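Local coordinates for HTH-type transcriptional regulator KdgR (PDB 1YSP), which represses transcription of genes for the transport and catabolism of 2-keto-3-deoxygluconate, and is represented here by its C-terminal, IclR-type domain, at residues P57-A62 and E81-K86; I63-L68 and L100-Q105; Y111-E116 and E152-Y157; D4-A9 and I24-L29; E75-L80 and T94-L99. All coordinates share one frame; numbering follows the deposited sequence.

Contact 1: residues P57-A62 and E81-K86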
# COMPACT_ATOMS: atom_id res chain seq x y z
N PRO A 57 1.03 11.13 1.48
CA PRO A 57 2.18 11.10 0.55
C PRO A 57 2.38 9.72 -0.10
O PRO A 57 2.10 8.67 0.51
CB PRO A 57 3.37 11.40 1.47
CG PRO A 57 2.77 12.17 2.63
CD PRO A 57 1.44 11.46 2.85
N LEU A 58 2.93 9.73 -1.30
CA LEU A 58 3.28 8.49 -2.00
C LEU A 58 4.53 7.81 -1.35
O LEU A 58 4.71 6.60 -1.42
CB LEU A 58 3.61 8.83 -3.45
CG LEU A 58 2.44 9.23 -4.39
CD1 LEU A 58 3.01 9.64 -5.72
CD2 LEU A 58 1.54 7.99 -4.59
N TYR A 59 5.43 8.63 -0.79
CA TYR A 59 6.78 8.10 -0.45
C TYR A 59 6.86 7.52 0.98
O TYR A 59 7.85 6.84 1.34
CB TYR A 59 7.86 9.25 -0.60
CG TYR A 59 7.51 10.51 0.16
CD1 TYR A 59 7.89 10.67 1.51
CD2 TYR A 59 6.79 11.57 -0.46
CE1 TYR A 59 7.52 11.84 2.25
CE2 TYR A 59 6.45 12.74 0.25
CZ TYR A 59 6.80 12.87 1.58
OH TYR A 59 6.45 14.03 2.24
N SER A 60 5.84 7.79 1.80
CA SER A 60 5.83 7.40 3.23
C SER A 60 4.68 6.43 3.60
O SER A 60 4.51 6.10 4.82
CB SER A 60 5.67 8.63 4.11
OG SER A 60 4.44 9.31 3.84
N THR A 61 3.90 6.02 2.60
CA THR A 61 2.78 5.08 2.79
C THR A 61 3.11 3.74 2.13
O THR A 61 3.79 3.73 1.11
CB THR A 61 1.44 5.63 2.22
OG1 THR A 61 1.55 5.86 0.79
CG2 THR A 61 1.06 6.89 2.95
N ALA A 62 2.65 2.62 2.69
CA ALA A 62 2.86 1.32 2.09
C ALA A 62 2.10 1.26 0.72
O ALA A 62 2.62 0.74 -0.25
CB ALA A 62 2.42 0.16 3.06
N GLU A 81 7.99 14.44 -9.59
CA GLU A 81 8.57 15.78 -9.88
C GLU A 81 8.02 16.91 -9.03
O GLU A 81 8.78 17.76 -8.54
CB GLU A 81 8.36 16.12 -11.36
CG GLU A 81 9.52 15.72 -12.20
CD GLU A 81 10.64 16.73 -12.14
OE1 GLU A 81 10.71 17.59 -13.05
OE2 GLU A 81 11.45 16.68 -11.18
N GLY A 82 6.70 16.91 -8.84
CA GLY A 82 6.02 17.98 -8.13
C GLY A 82 6.08 17.90 -6.60
O GLY A 82 5.91 18.92 -5.92
N VAL A 83 6.41 16.71 -6.09
CA VAL A 83 6.37 16.42 -4.66
C VAL A 83 7.39 17.24 -3.88
O VAL A 83 8.56 17.30 -4.27
CB VAL A 83 6.59 14.89 -4.41
CG1 VAL A 83 6.57 14.59 -2.91
CG2 VAL A 83 5.49 14.06 -5.12
N GLU A 84 6.93 17.86 -2.79
CA GLU A 84 7.82 18.46 -1.78
C GLU A 84 7.99 17.44 -0.63
O GLU A 84 7.06 17.16 0.16
CB GLU A 84 7.27 19.79 -1.25
CG GLU A 84 8.14 20.42 -0.08
CD GLU A 84 7.77 21.87 0.23
OE1 GLU A 84 8.65 22.69 0.70
OE2 GLU A 84 6.58 22.19 -0.02
N TYR A 85 9.16 16.84 -0.55
CA TYR A 85 9.35 15.83 0.49
C TYR A 85 9.39 16.48 1.88
O TYR A 85 9.97 17.52 2.06
CB TYR A 85 10.65 15.02 0.21
CG TYR A 85 10.54 14.12 -1.00
CD1 TYR A 85 10.12 12.80 -0.84
CD2 TYR A 85 10.90 14.56 -2.28
CE1 TYR A 85 10.05 11.94 -1.89
CE2 TYR A 85 10.81 13.71 -3.38
CZ TYR A 85 10.36 12.39 -3.17
OH TYR A 85 10.29 11.46 -4.16
N LYS A 86 8.74 15.84 2.85
CA LYS A 86 8.74 16.30 4.24
C LYS A 86 9.17 15.16 5.17
O LYS A 86 8.69 14.02 5.06
CB LYS A 86 7.33 16.83 4.58
CG LYS A 86 6.98 17.99 3.67
CD LYS A 86 5.74 18.71 4.11
CE LYS A 86 5.46 19.80 3.09
NZ LYS A 86 4.43 20.78 3.60
O HOH W 1 4.67 15.61 1.06
O HOH W 2 5.86 13.18 5.32

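Contact 2: residues I63-L68 and L100-Q105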
# COMPACT_ATOMS: atom_id res chain seq x y z
N ILE A 63 0.92 1.81 0.68
CA ILE A 63 0.10 1.81 -0.59
C ILE A 63 0.78 2.67 -1.67
O ILE A 63 0.80 2.34 -2.87
CB ILE A 63 -1.36 2.30 -0.29
CG1 ILE A 63 -2.15 1.20 0.48
CG2 ILE A 63 -2.09 2.71 -1.62
CD1 ILE A 63 -3.45 1.76 1.16
N GLY A 64 1.30 3.83 -1.26
CA GLY A 64 2.06 4.68 -2.19
C GLY A 64 3.20 3.93 -2.81
O GLY A 64 3.40 3.97 -4.03
N LYS A 65 3.98 3.22 -2.01
CA LYS A 65 5.08 2.45 -2.56
C LYS A 65 4.63 1.41 -3.58
O LYS A 65 5.27 1.22 -4.63
CB LYS A 65 5.89 1.78 -1.49
CG LYS A 65 6.62 2.88 -0.62
CD LYS A 65 7.49 2.23 0.43
CE LYS A 65 7.78 3.28 1.54
NZ LYS A 65 8.51 2.68 2.74
N VAL A 66 3.53 0.72 -3.28
CA VAL A 66 3.13 -0.30 -4.25
C VAL A 66 2.50 0.28 -5.51
O VAL A 66 2.56 -0.36 -6.55
CB VAL A 66 2.21 -1.47 -3.62
CG1 VAL A 66 2.86 -2.15 -2.34
CG2 VAL A 66 0.82 -1.03 -3.42
N LEU A 67 1.92 1.48 -5.43
CA LEU A 67 1.33 2.17 -6.62
C LEU A 67 2.40 2.69 -7.58
O LEU A 67 2.13 2.92 -8.77
CB LEU A 67 0.46 3.33 -6.21
CG LEU A 67 -0.91 3.02 -5.63
CD1 LEU A 67 -1.42 4.24 -4.85
CD2 LEU A 67 -1.89 2.60 -6.75
N LEU A 68 3.60 2.87 -7.05
CA LEU A 68 4.78 3.25 -7.85
C LEU A 68 5.71 2.15 -8.27
O LEU A 68 6.37 2.29 -9.32
CB LEU A 68 5.62 4.31 -7.09
CG LEU A 68 4.89 5.60 -6.71
CD1 LEU A 68 5.83 6.56 -5.86
CD2 LEU A 68 4.27 6.38 -7.92
N LEU A 100 13.80 5.46 -5.02
CA LEU A 100 13.85 4.53 -6.17
C LEU A 100 14.45 3.18 -5.79
O LEU A 100 13.86 2.13 -6.10
CB LEU A 100 14.52 5.18 -7.39
CG LEU A 100 13.71 6.35 -8.02
CD1 LEU A 100 14.36 6.89 -9.30
CD2 LEU A 100 12.28 6.04 -8.31
N PRO A 101 15.55 3.15 -5.02
CA PRO A 101 16.03 1.84 -4.53
C PRO A 101 15.01 1.14 -3.61
O PRO A 101 14.91 -0.08 -3.62
CB PRO A 101 17.33 2.20 -3.76
CG PRO A 101 17.80 3.45 -4.41
CD PRO A 101 16.48 4.22 -4.61
N VAL A 102 14.24 1.89 -2.82
CA VAL A 102 13.21 1.24 -1.99
C VAL A 102 12.13 0.58 -2.90
O VAL A 102 11.70 -0.57 -2.67
CB VAL A 102 12.61 2.26 -1.00
CG1 VAL A 102 11.32 1.75 -0.35
CG2 VAL A 102 13.68 2.64 0.08
N LEU A 103 11.75 1.28 -3.95
CA LEU A 103 10.78 0.74 -4.90
C LEU A 103 11.28 -0.54 -5.58
O LEU A 103 10.48 -1.45 -5.89
CB LEU A 103 10.39 1.80 -5.91
CG LEU A 103 9.71 3.06 -5.34
CD1 LEU A 103 9.28 3.85 -6.57
CD2 LEU A 103 8.51 2.76 -4.46
N ASP A 104 12.59 -0.62 -5.81
CA ASP A 104 13.22 -1.85 -6.34
C ASP A 104 12.94 -3.01 -5.39
O ASP A 104 12.54 -4.12 -5.83
CB ASP A 104 14.74 -1.72 -6.49
CG ASP A 104 15.17 -0.80 -7.63
OD1 ASP A 104 14.40 -0.50 -8.53
OD2 ASP A 104 16.35 -0.37 -7.56
N GLN A 105 13.18 -2.80 -4.09
CA GLN A 105 12.97 -3.85 -3.10
C GLN A 105 11.47 -4.21 -3.02
O GLN A 105 11.13 -5.41 -2.89
CB GLN A 105 13.49 -3.42 -1.74
CG GLN A 105 13.21 -4.38 -0.62
CD GLN A 105 14.05 -5.64 -0.74
OE1 GLN A 105 15.08 -5.63 -1.43
NE2 GLN A 105 13.61 -6.72 -0.09

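Contact 3: residues Y111-E116 and E152-Y157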
# COMPACT_ATOMS: atom_id res chain seq x y z
N TYR A 111 5.64 -6.71 -1.84
CA TYR A 111 4.86 -5.90 -0.91
C TYR A 111 5.66 -4.66 -0.53
O TYR A 111 6.90 -4.64 -0.65
CB TYR A 111 4.49 -6.66 0.39
CG TYR A 111 5.68 -7.04 1.25
CD1 TYR A 111 6.17 -6.20 2.29
CD2 TYR A 111 6.28 -8.26 1.07
CE1 TYR A 111 7.29 -6.62 3.08
CE2 TYR A 111 7.35 -8.69 1.84
CZ TYR A 111 7.83 -7.88 2.84
OH TYR A 111 8.91 -8.37 3.54
N GLY A 112 4.95 -3.65 -0.05
CA GLY A 112 5.57 -2.37 0.36
C GLY A 112 5.23 -2.18 1.81
O GLY A 112 4.28 -2.78 2.34
N GLU A 113 6.02 -1.35 2.49
CA GLU A 113 5.76 -1.13 3.91
C GLU A 113 5.88 0.32 4.25
O GLU A 113 6.53 1.11 3.52
CB GLU A 113 6.76 -1.88 4.79
CG GLU A 113 6.62 -3.37 4.95
CD GLU A 113 7.71 -3.90 5.93
OE1 GLU A 113 8.80 -4.36 5.48
OE2 GLU A 113 7.47 -3.86 7.15
N ASP A 114 5.26 0.69 5.37
CA ASP A 114 5.46 1.96 6.03
C ASP A 114 5.87 1.55 7.43
O ASP A 114 5.02 1.14 8.21
CB ASP A 114 4.15 2.77 6.08
CG ASP A 114 4.17 3.89 7.14
OD1 ASP A 114 5.25 4.27 7.68
OD2 ASP A 114 3.11 4.41 7.46
N ASN A 115 7.16 1.59 7.72
CA ASN A 115 7.68 1.23 9.02
C ASN A 115 7.97 2.50 9.84
O ASN A 115 9.10 3.03 9.83
CB ASN A 115 8.90 0.34 8.85
CG ASN A 115 9.46 -0.17 10.17
OD1 ASN A 115 8.83 -0.02 11.21
ND2 ASN A 115 10.67 -0.73 10.13
N GLU A 116 6.94 2.99 10.49
CA GLU A 116 6.98 4.28 11.22
C GLU A 116 7.61 5.42 10.41
O GLU A 116 8.45 6.20 10.92
CB GLU A 116 7.72 4.11 12.57
CG GLU A 116 7.10 3.04 13.46
CD GLU A 116 7.91 2.89 14.79
OE1 GLU A 116 8.93 2.17 14.80
OE2 GLU A 116 7.48 3.50 15.77
N GLU A 152 7.19 -13.70 11.47
CA GLU A 152 6.09 -14.63 11.24
C GLU A 152 4.77 -13.90 11.05
O GLU A 152 4.01 -14.26 10.14
CB GLU A 152 5.97 -15.68 12.36
CG GLU A 152 6.99 -16.77 12.23
CD GLU A 152 8.27 -16.44 12.98
OE1 GLU A 152 8.34 -15.37 13.63
OE2 GLU A 152 9.21 -17.27 12.92
N ARG A 153 4.48 -12.89 11.87
CA ARG A 153 3.24 -12.13 11.67
C ARG A 153 3.29 -11.41 10.30
O ARG A 153 2.33 -11.47 9.52
CB ARG A 153 2.96 -11.11 12.77
CG ARG A 153 1.61 -10.41 12.63
CD ARG A 153 1.34 -9.39 13.73
NE ARG A 153 1.33 -10.03 15.04
CZ ARG A 153 0.24 -10.50 15.65
NH1 ARG A 153 -0.97 -10.41 15.09
NH2 ARG A 153 0.38 -11.08 16.84
N LEU A 154 4.43 -10.76 10.02
CA LEU A 154 4.59 -10.08 8.71
C LEU A 154 4.33 -11.03 7.53
O LEU A 154 3.54 -10.72 6.63
CB LEU A 154 6.00 -9.49 8.63
CG LEU A 154 6.40 -8.98 7.25
CD1 LEU A 154 5.52 -7.83 6.92
CD2 LEU A 154 7.86 -8.55 7.28
N GLN A 155 4.99 -12.19 7.52
CA GLN A 155 4.82 -13.13 6.42
C GLN A 155 3.37 -13.67 6.30
O GLN A 155 2.86 -13.82 5.18
CB GLN A 155 5.91 -14.24 6.46
CG GLN A 155 7.37 -13.73 6.15
CD GLN A 155 7.54 -13.12 4.73
OE1 GLN A 155 7.12 -13.72 3.73
NE2 GLN A 155 8.18 -11.93 4.65
N GLU A 156 2.72 -13.95 7.43
CA GLU A 156 1.31 -14.38 7.42
C GLU A 156 0.41 -13.26 6.86
O GLU A 156 -0.46 -13.48 6.01
CB GLU A 156 0.88 -14.78 8.83
CG GLU A 156 -0.63 -15.05 8.99
CD GLU A 156 -0.98 -16.03 10.12
OE1 GLU A 156 -0.21 -17.00 10.36
OE2 GLU A 156 -2.02 -15.83 10.77
N TYR A 157 0.69 -12.02 7.28
CA TYR A 157 -0.09 -10.84 6.81
C TYR A 157 0.11 -10.65 5.32
O TYR A 157 -0.86 -10.37 4.61
CB TYR A 157 0.29 -9.56 7.58
CG TYR A 157 -0.38 -9.40 8.91
CD1 TYR A 157 -1.03 -10.48 9.55
CD2 TYR A 157 -0.32 -8.19 9.58
CE1 TYR A 157 -1.58 -10.33 10.78
CE2 TYR A 157 -0.90 -8.04 10.83
CZ TYR A 157 -1.53 -9.12 11.42
OH TYR A 157 -2.10 -8.96 12.64

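Contact 4: residues D4-A9 and I24-L29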
# COMPACT_ATOMS: atom_id res chain seq x y z
N ASP A 4 -17.07 -1.65 -9.20
CA ASP A 4 -16.75 -3.06 -9.07
C ASP A 4 -15.49 -3.31 -8.23
O ASP A 4 -15.48 -4.27 -7.47
CB ASP A 4 -16.56 -3.67 -10.46
CG ASP A 4 -17.75 -3.39 -11.39
OD1 ASP A 4 -18.91 -3.51 -10.95
OD2 ASP A 4 -17.50 -3.04 -12.57
N LEU A 5 -14.45 -2.49 -8.39
CA LEU A 5 -13.23 -2.63 -7.57
C LEU A 5 -13.56 -2.56 -6.08
O LEU A 5 -13.09 -3.39 -5.29
CB LEU A 5 -12.14 -1.59 -7.96
CG LEU A 5 -10.94 -1.37 -7.00
CD1 LEU A 5 -10.14 -2.63 -6.71
CD2 LEU A 5 -9.99 -0.24 -7.47
N ILE A 6 -14.35 -1.57 -5.69
CA ILE A 6 -14.68 -1.35 -4.27
C ILE A 6 -15.59 -2.49 -3.77
O ILE A 6 -15.44 -2.99 -2.66
CB ILE A 6 -15.21 0.10 -4.01
CG1 ILE A 6 -14.03 1.10 -4.11
CG2 ILE A 6 -15.87 0.19 -2.63
CD1 ILE A 6 -14.37 2.60 -4.05
N ARG A 7 -16.53 -2.93 -4.62
CA ARG A 7 -17.41 -4.03 -4.21
C ARG A 7 -16.64 -5.33 -3.92
O ARG A 7 -16.86 -5.98 -2.89
CB ARG A 7 -18.51 -4.25 -5.24
CG ARG A 7 -19.77 -4.90 -4.66
CD ARG A 7 -20.97 -4.80 -5.67
NE ARG A 7 -22.15 -5.53 -5.17
CZ ARG A 7 -23.29 -5.72 -5.84
NH1 ARG A 7 -23.45 -5.24 -7.08
NH2 ARG A 7 -24.28 -6.40 -5.29
N SER A 8 -15.68 -5.66 -4.79
CA SER A 8 -14.86 -6.90 -4.60
C SER A 8 -13.92 -6.72 -3.44
O SER A 8 -13.65 -7.68 -2.69
CB SER A 8 -14.02 -7.23 -5.82
OG SER A 8 -14.82 -7.74 -6.89
N ALA A 9 -13.33 -5.52 -3.36
CA ALA A 9 -12.38 -5.22 -2.29
C ALA A 9 -13.11 -5.28 -0.95
O ALA A 9 -12.57 -5.82 -0.00
CB ALA A 9 -11.82 -3.83 -2.48
N ILE A 24 -7.85 -2.30 7.80
CA ILE A 24 -7.59 -2.59 6.37
C ILE A 24 -7.99 -1.39 5.50
O ILE A 24 -9.06 -0.82 5.68
CB ILE A 24 -8.44 -3.81 5.89
CG1 ILE A 24 -8.63 -4.85 7.01
CG2 ILE A 24 -7.96 -4.37 4.54
CD1 ILE A 24 -7.39 -5.57 7.47
N HIS A 25 -7.07 -0.97 4.60
CA HIS A 25 -7.27 0.13 3.66
C HIS A 25 -7.15 -0.30 2.19
O HIS A 25 -6.41 -1.23 1.83
CB HIS A 25 -6.19 1.23 3.88
CG HIS A 25 -6.43 2.06 5.10
ND1 HIS A 25 -5.79 1.84 6.30
CD2 HIS A 25 -7.27 3.10 5.31
CE1 HIS A 25 -6.19 2.73 7.18
NE2 HIS A 25 -7.10 3.50 6.61
N LEU A 26 -7.87 0.42 1.33
CA LEU A 26 -7.69 0.33 -0.12
C LEU A 26 -7.39 1.76 -0.59
O LEU A 26 -8.15 2.67 -0.29
CB LEU A 26 -8.93 -0.23 -0.82
CG LEU A 26 -8.74 -0.46 -2.32
CD1 LEU A 26 -7.87 -1.64 -2.64
CD2 LEU A 26 -10.16 -0.62 -2.97
N GLY A 27 -6.28 1.94 -1.29
CA GLY A 27 -5.83 3.29 -1.68
C GLY A 27 -5.60 3.38 -3.18
O GLY A 27 -5.29 2.41 -3.79
N ALA A 28 -5.73 4.56 -3.78
CA ALA A 28 -5.48 4.68 -5.21
C ALA A 28 -4.65 5.94 -5.48
O ALA A 28 -4.58 6.80 -4.63
CB ALA A 28 -6.84 4.75 -5.97
N LEU A 29 -4.07 6.05 -6.67
CA LEU A 29 -3.24 7.20 -7.04
C LEU A 29 -4.14 8.39 -7.36
O LEU A 29 -5.13 8.26 -8.10
CB LEU A 29 -2.36 6.86 -8.25
CG LEU A 29 -1.33 7.92 -8.69
CD1 LEU A 29 -0.25 8.14 -7.65
CD2 LEU A 29 -0.76 7.50 -9.98

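Contact 5: residues E75-L80 and T94-L99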
# COMPACT_ATOMS: atom_id res chain seq x y z
N GLU A 75 7.67 7.38 -15.90
CA GLU A 75 6.41 7.75 -15.28
C GLU A 75 6.55 8.06 -13.77
O GLU A 75 6.01 9.05 -13.31
CB GLU A 75 5.39 6.64 -15.46
CG GLU A 75 4.40 6.83 -16.60
CD GLU A 75 3.04 6.29 -16.23
OE1 GLU A 75 2.38 5.61 -17.06
OE2 GLU A 75 2.65 6.55 -15.06
N VAL A 76 7.31 7.23 -13.04
CA VAL A 76 7.59 7.45 -11.60
C VAL A 76 8.27 8.80 -11.39
O VAL A 76 7.76 9.63 -10.66
CB VAL A 76 8.44 6.29 -10.96
CG1 VAL A 76 8.98 6.70 -9.56
CG2 VAL A 76 7.63 4.98 -10.86
N LYS A 77 9.43 9.02 -12.03
CA LYS A 77 10.15 10.28 -11.82
C LYS A 77 9.24 11.48 -12.22
O LYS A 77 9.26 12.51 -11.55
CB LYS A 77 11.52 10.26 -12.51
CG LYS A 77 12.63 9.55 -11.69
CD LYS A 77 14.02 9.61 -12.39
CE LYS A 77 14.34 11.06 -12.83
NZ LYS A 77 15.70 11.29 -13.45
N GLN A 78 8.42 11.31 -13.24
CA GLN A 78 7.37 12.29 -13.63
C GLN A 78 6.35 12.59 -12.52
O GLN A 78 6.14 13.75 -12.14
CB GLN A 78 6.66 11.84 -14.92
CG GLN A 78 5.42 12.67 -15.30
CD GLN A 78 4.77 12.27 -16.66
OE1 GLN A 78 4.59 11.08 -16.98
NE2 GLN A 78 4.39 13.29 -17.44
N ILE A 79 5.71 11.53 -12.01
CA ILE A 79 4.77 11.67 -10.88
C ILE A 79 5.45 12.41 -9.70
O ILE A 79 4.90 13.34 -9.12
CB ILE A 79 4.26 10.28 -10.43
CG1 ILE A 79 3.42 9.60 -11.53
CG2 ILE A 79 3.44 10.42 -9.14
CD1 ILE A 79 3.37 8.06 -11.41
N LEU A 80 6.68 12.02 -9.36
CA LEU A 80 7.34 12.57 -8.17
C LEU A 80 7.97 13.96 -8.35
O LEU A 80 8.37 14.61 -7.38
CB LEU A 80 8.40 11.59 -7.68
CG LEU A 80 7.86 10.24 -7.22
CD1 LEU A 80 9.08 9.39 -6.88
CD2 LEU A 80 6.93 10.43 -6.05
N THR A 94 13.06 10.73 2.07
CA THR A 94 12.75 12.13 1.71
C THR A 94 13.46 12.66 0.47
O THR A 94 13.65 13.90 0.33
CB THR A 94 13.02 13.09 2.92
OG1 THR A 94 14.36 12.89 3.39
CG2 THR A 94 12.05 12.74 4.08
N SER A 95 13.78 11.77 -0.49
CA SER A 95 14.09 12.21 -1.85
C SER A 95 13.71 11.15 -2.85
O SER A 95 13.63 9.95 -2.50
CB SER A 95 15.60 12.49 -2.03
OG SER A 95 16.42 11.35 -1.77
N THR A 96 13.55 11.55 -4.12
CA THR A 96 13.31 10.55 -5.18
C THR A 96 14.48 9.61 -5.30
O THR A 96 14.30 8.40 -5.48
CB THR A 96 13.03 11.26 -6.51
OG1 THR A 96 11.90 12.10 -6.30
CG2 THR A 96 12.77 10.25 -7.65
N GLU A 97 15.70 10.16 -5.13
CA GLU A 97 16.91 9.36 -5.25
C GLU A 97 16.99 8.27 -4.19
O GLU A 97 17.36 7.13 -4.50
CB GLU A 97 18.13 10.29 -5.17
CG GLU A 97 18.32 11.23 -6.38
CD GLU A 97 17.43 12.50 -6.36
OE1 GLU A 97 16.75 12.81 -5.34
OE2 GLU A 97 17.41 13.19 -7.40
N ALA A 98 16.61 8.60 -2.95
CA ALA A 98 16.46 7.58 -1.88
C ALA A 98 15.28 6.60 -2.07
O ALA A 98 15.32 5.42 -1.64
CB ALA A 98 16.42 8.24 -0.49
N LEU A 99 14.21 7.06 -2.74
CA LEU A 99 13.00 6.21 -2.87
C LEU A 99 13.11 5.13 -3.92
O LEU A 99 12.54 4.02 -3.76
CB LEU A 99 11.75 7.08 -3.17
CG LEU A 99 10.36 6.43 -3.22
CD1 LEU A 99 9.97 5.85 -1.87
CD2 LEU A 99 9.31 7.51 -3.71
O HOH W 3 11.60 14.02 -7.94

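Contact 1: residues P57-A62 and E81-K86
Tyr59 overlaps the ring of Tyr85. Tyr85 CD1 sits over the centre of the Tyr59 ring, 3.5 Å above its plane. The two ring planes are tilted by 50°, so the pair is oblique. Pro57 CB covers the opposite face of Tyr59, offset toward the rim. Tyr59 CG stands between its backbone N and carbonyl carbon (chi1 52°), and from there the ring reaches across to residues 83-86. Val83 CG1 touches Tyr59 CE2 at 3.7 Å. The same methyl lies over the centre of the Tyr85 ring, so it bridges the two aromatics. The contact joins two loops of the IclR-type domain, which belongs to the GAF clan. One loop leads from strand 55-57 into helix 62-69, where Thr61 is the N-cap. The other loop links helices 73-80 and 96-109. At the polar end, Lys86 N donates to Tyr59 OH over 3.0 Å, with an N-H...O angle of 151°. Water 1 is at the ring edge, 2.7 Å from Tyr59 OH, and donates to Glu84 O. Water 2, 3.2 Å from Tyr59 OH, donates to Lys86 O. With a phenylalanine at Tyr59, Lys86 N would probably lose its acceptor and both waters their link between the loops. The hydroxyl of Tyr85 is engaged elsewhere, by Thr96.

Contact 2: residues I63-L68 and L100-Q105
Leu103 carries most of the apolar contact, and its two methyls divide the work. Leu103 CD1 packs on Leu68 CB at 3.7 Å. Leu103 CD2 rests on the backbone of Lys65, 3.6 Å from Lys65 O and 3.9 Å from Lys65 CA. Leu103 CG is placed anti to the carbonyl carbon (chi1 -62°), which brings the branch over the turn between Lys65 and Leu68. Beside it, Val102 CG1 meets the aliphatic part of Lys65, with 3.9 Å to Lys65 CD. The valine branch and the extended lysine chain pass each other at a slant.

No hydrogen bond links the two segments. The polar end of Lys65 is used elsewhere: its NZ makes a salt bridge with Glu117 OE1 and a hydrogen bond to Glu113 O.

The backbones set the geometry. Helices 62-69 and 96-109 meet almost at right angles: the axes of the two short segments cross at -82° and come within 9.5 Å of each other. Helix 96-109 is kinked at Pro101, whose N has no bond to the preceding turn. Leu68 also packs on Ile79 and Leu80 of helix 73-80, so three helices gather at this point.

The contact is therefore held by dispersion and burial of hydrocarbon. Lys65 is amphipathic here: its methylenes serve the helix packing, while its charge is probably neutralised by Glu117 beyond the interface.

Contact 3: residues Y111-E116 and E152-Y157
Tyr111 brings its hydroxyl end up to Leu154 and Gln155 of helix 151-172. With chi1 at 64°, the ring is set between the two backbone arms and projects from the sheet toward the helix. Tyr111 OH is 3.9 Å from Leu154 CD2. The leucine crosses the tyrosine at about a right angle. Leu154 CG is anti to its backbone N (chi1 169°), which sends both methyls toward the sheet. Leu154 CD1 lies 4.4 Å from Tyr111 CE1 and equally far from Glu113 OE2.

Gln155 folds back at chi2 and brings its amide beside Tyr111. Its NE2 is 3.8 Å from Tyr111 OH, a van der Waals approach with no hydrogen bond. That NE2 bonds instead to Glu151 OE2. Glu113 CG sits at the edge of the Tyr111 ring, in its plane, and its carboxylate forms a salt bridge with Arg123 of the adjacent strand. Within the helix, Arg153 NH1 donates to Tyr157 OH, 3.1 Å away and nearly in the guanidinium plane. Arg153 CG also covers part of one Tyr157 ring face.

Tyr111 and Leu154 both touch Ile125, so the helix, the edge strand 112-115 and strand 123-130 pack together. A long C-terminal helix laid against an antiparallel sheet fits the GAF-like fold of IclR C-terminal domains.

Contact 4: residues D4-A9 and I24-L29
Leu26 points one methyl, CD2, into the helix surface formed by Leu5, Ile6 and Ala9. The closest approach is to Ala9 CB, at 3.6 Å. Leu5 CG stands 4.2 Å from Leu26 CD2, and Ile6 CG1 is a little farther from that methyl, at 4.4 Å. A single methyl is thus met by three side chains of about one helical turn.

The two leucine side chains meet obliquely. Leu26 leaves the strand on the helix side, and its chi1 of -175° swings the branch away from the backbone N and carries CD2 out toward the helix. Leu5 comes from the helix to meet it. Ala9 has the same bearing as Leu5, one turn on. Its short side chain takes the tip of Leu26 directly on CB.

The segments of helix 4-20 and strand 24-30 run nearly antiparallel, at 162°, with axes 10.6 Å apart. The helix leads into the strand through a tight connection, and it covers one face of the antiparallel sheet. Strand residues alternate: Leu26 faces this helix, while His25 lies on the other face, next to Ile63 of helix 62-69. Leu5 and Ala9 also pack on Ile168 of helix 151-172, which shares this face.

No hydrogen bond or charge pair crosses the contact. Its chemistry is purely aliphatic, so the helix is held to the sheet by close packing and exclusion of water.

Contact 5: residues E75-L80 and T94-L99
Leu80 CD1 meets both Leu99 and Thr96, and Leu80 CB adds a second touch on Thr96. Leu80 CD1 touches Leu99 CD2 at 3.7 Å, and the two leucines cross at about a right angle. The same CD1 lies 3.9 Å from Thr96 CG2, while Leu80 CB is 3.8 Å from Thr96 OG1. Thr96 CG2 is anti to the backbone N, and this faces the methyl to helix 73-80. Lys77 CG adds a looser touch on that methyl, at 4.1 Å.

Helix 96-109 begins here. Ser95 is its N-cap, and Ala98 N donates to Ser95 OG over 3.0 Å with an N-H...O angle of 160°. This cap probably helps to hold the first turn, which carries Thr96 and Leu99. Thr96 OG1 also hydrogen-bonds to Tyr85 OH from the loop between the helices. Replacing Thr96 by an alanine would probably leave Tyr85 OH without this mate and open a gap beside Leu80 CD1. Water 3 lies between Thr96 OG1 and Leu80 O, but its bond to Leu80 O is weak. Farther out, Leu80 packs against Leu68 of helix 62-69, and Val76 lies on Leu100 and Leu103.

From the N terminus, contact 4 closes first and ties helix 4-20 to strand 24-30. The chain then passes through strands 33-40 and 55-57 into a helical region. There contacts 1 and 2 cross, because their segments alternate. Contact 5 is nested in the loop closed by contact 2 and crosses contact 1. These three join helices 62-69, 73-80 and 96-109 with the loops before and between them; Tyr85 to Thr96 links contacts 1 and 5. Contact 3 follows in series and joins edge strand 112-115 to helix 151-172. Lys65 NZ to Glu113 O connects contacts 2 and 3. Contacts 3 and 4 place two helices against the same sheet.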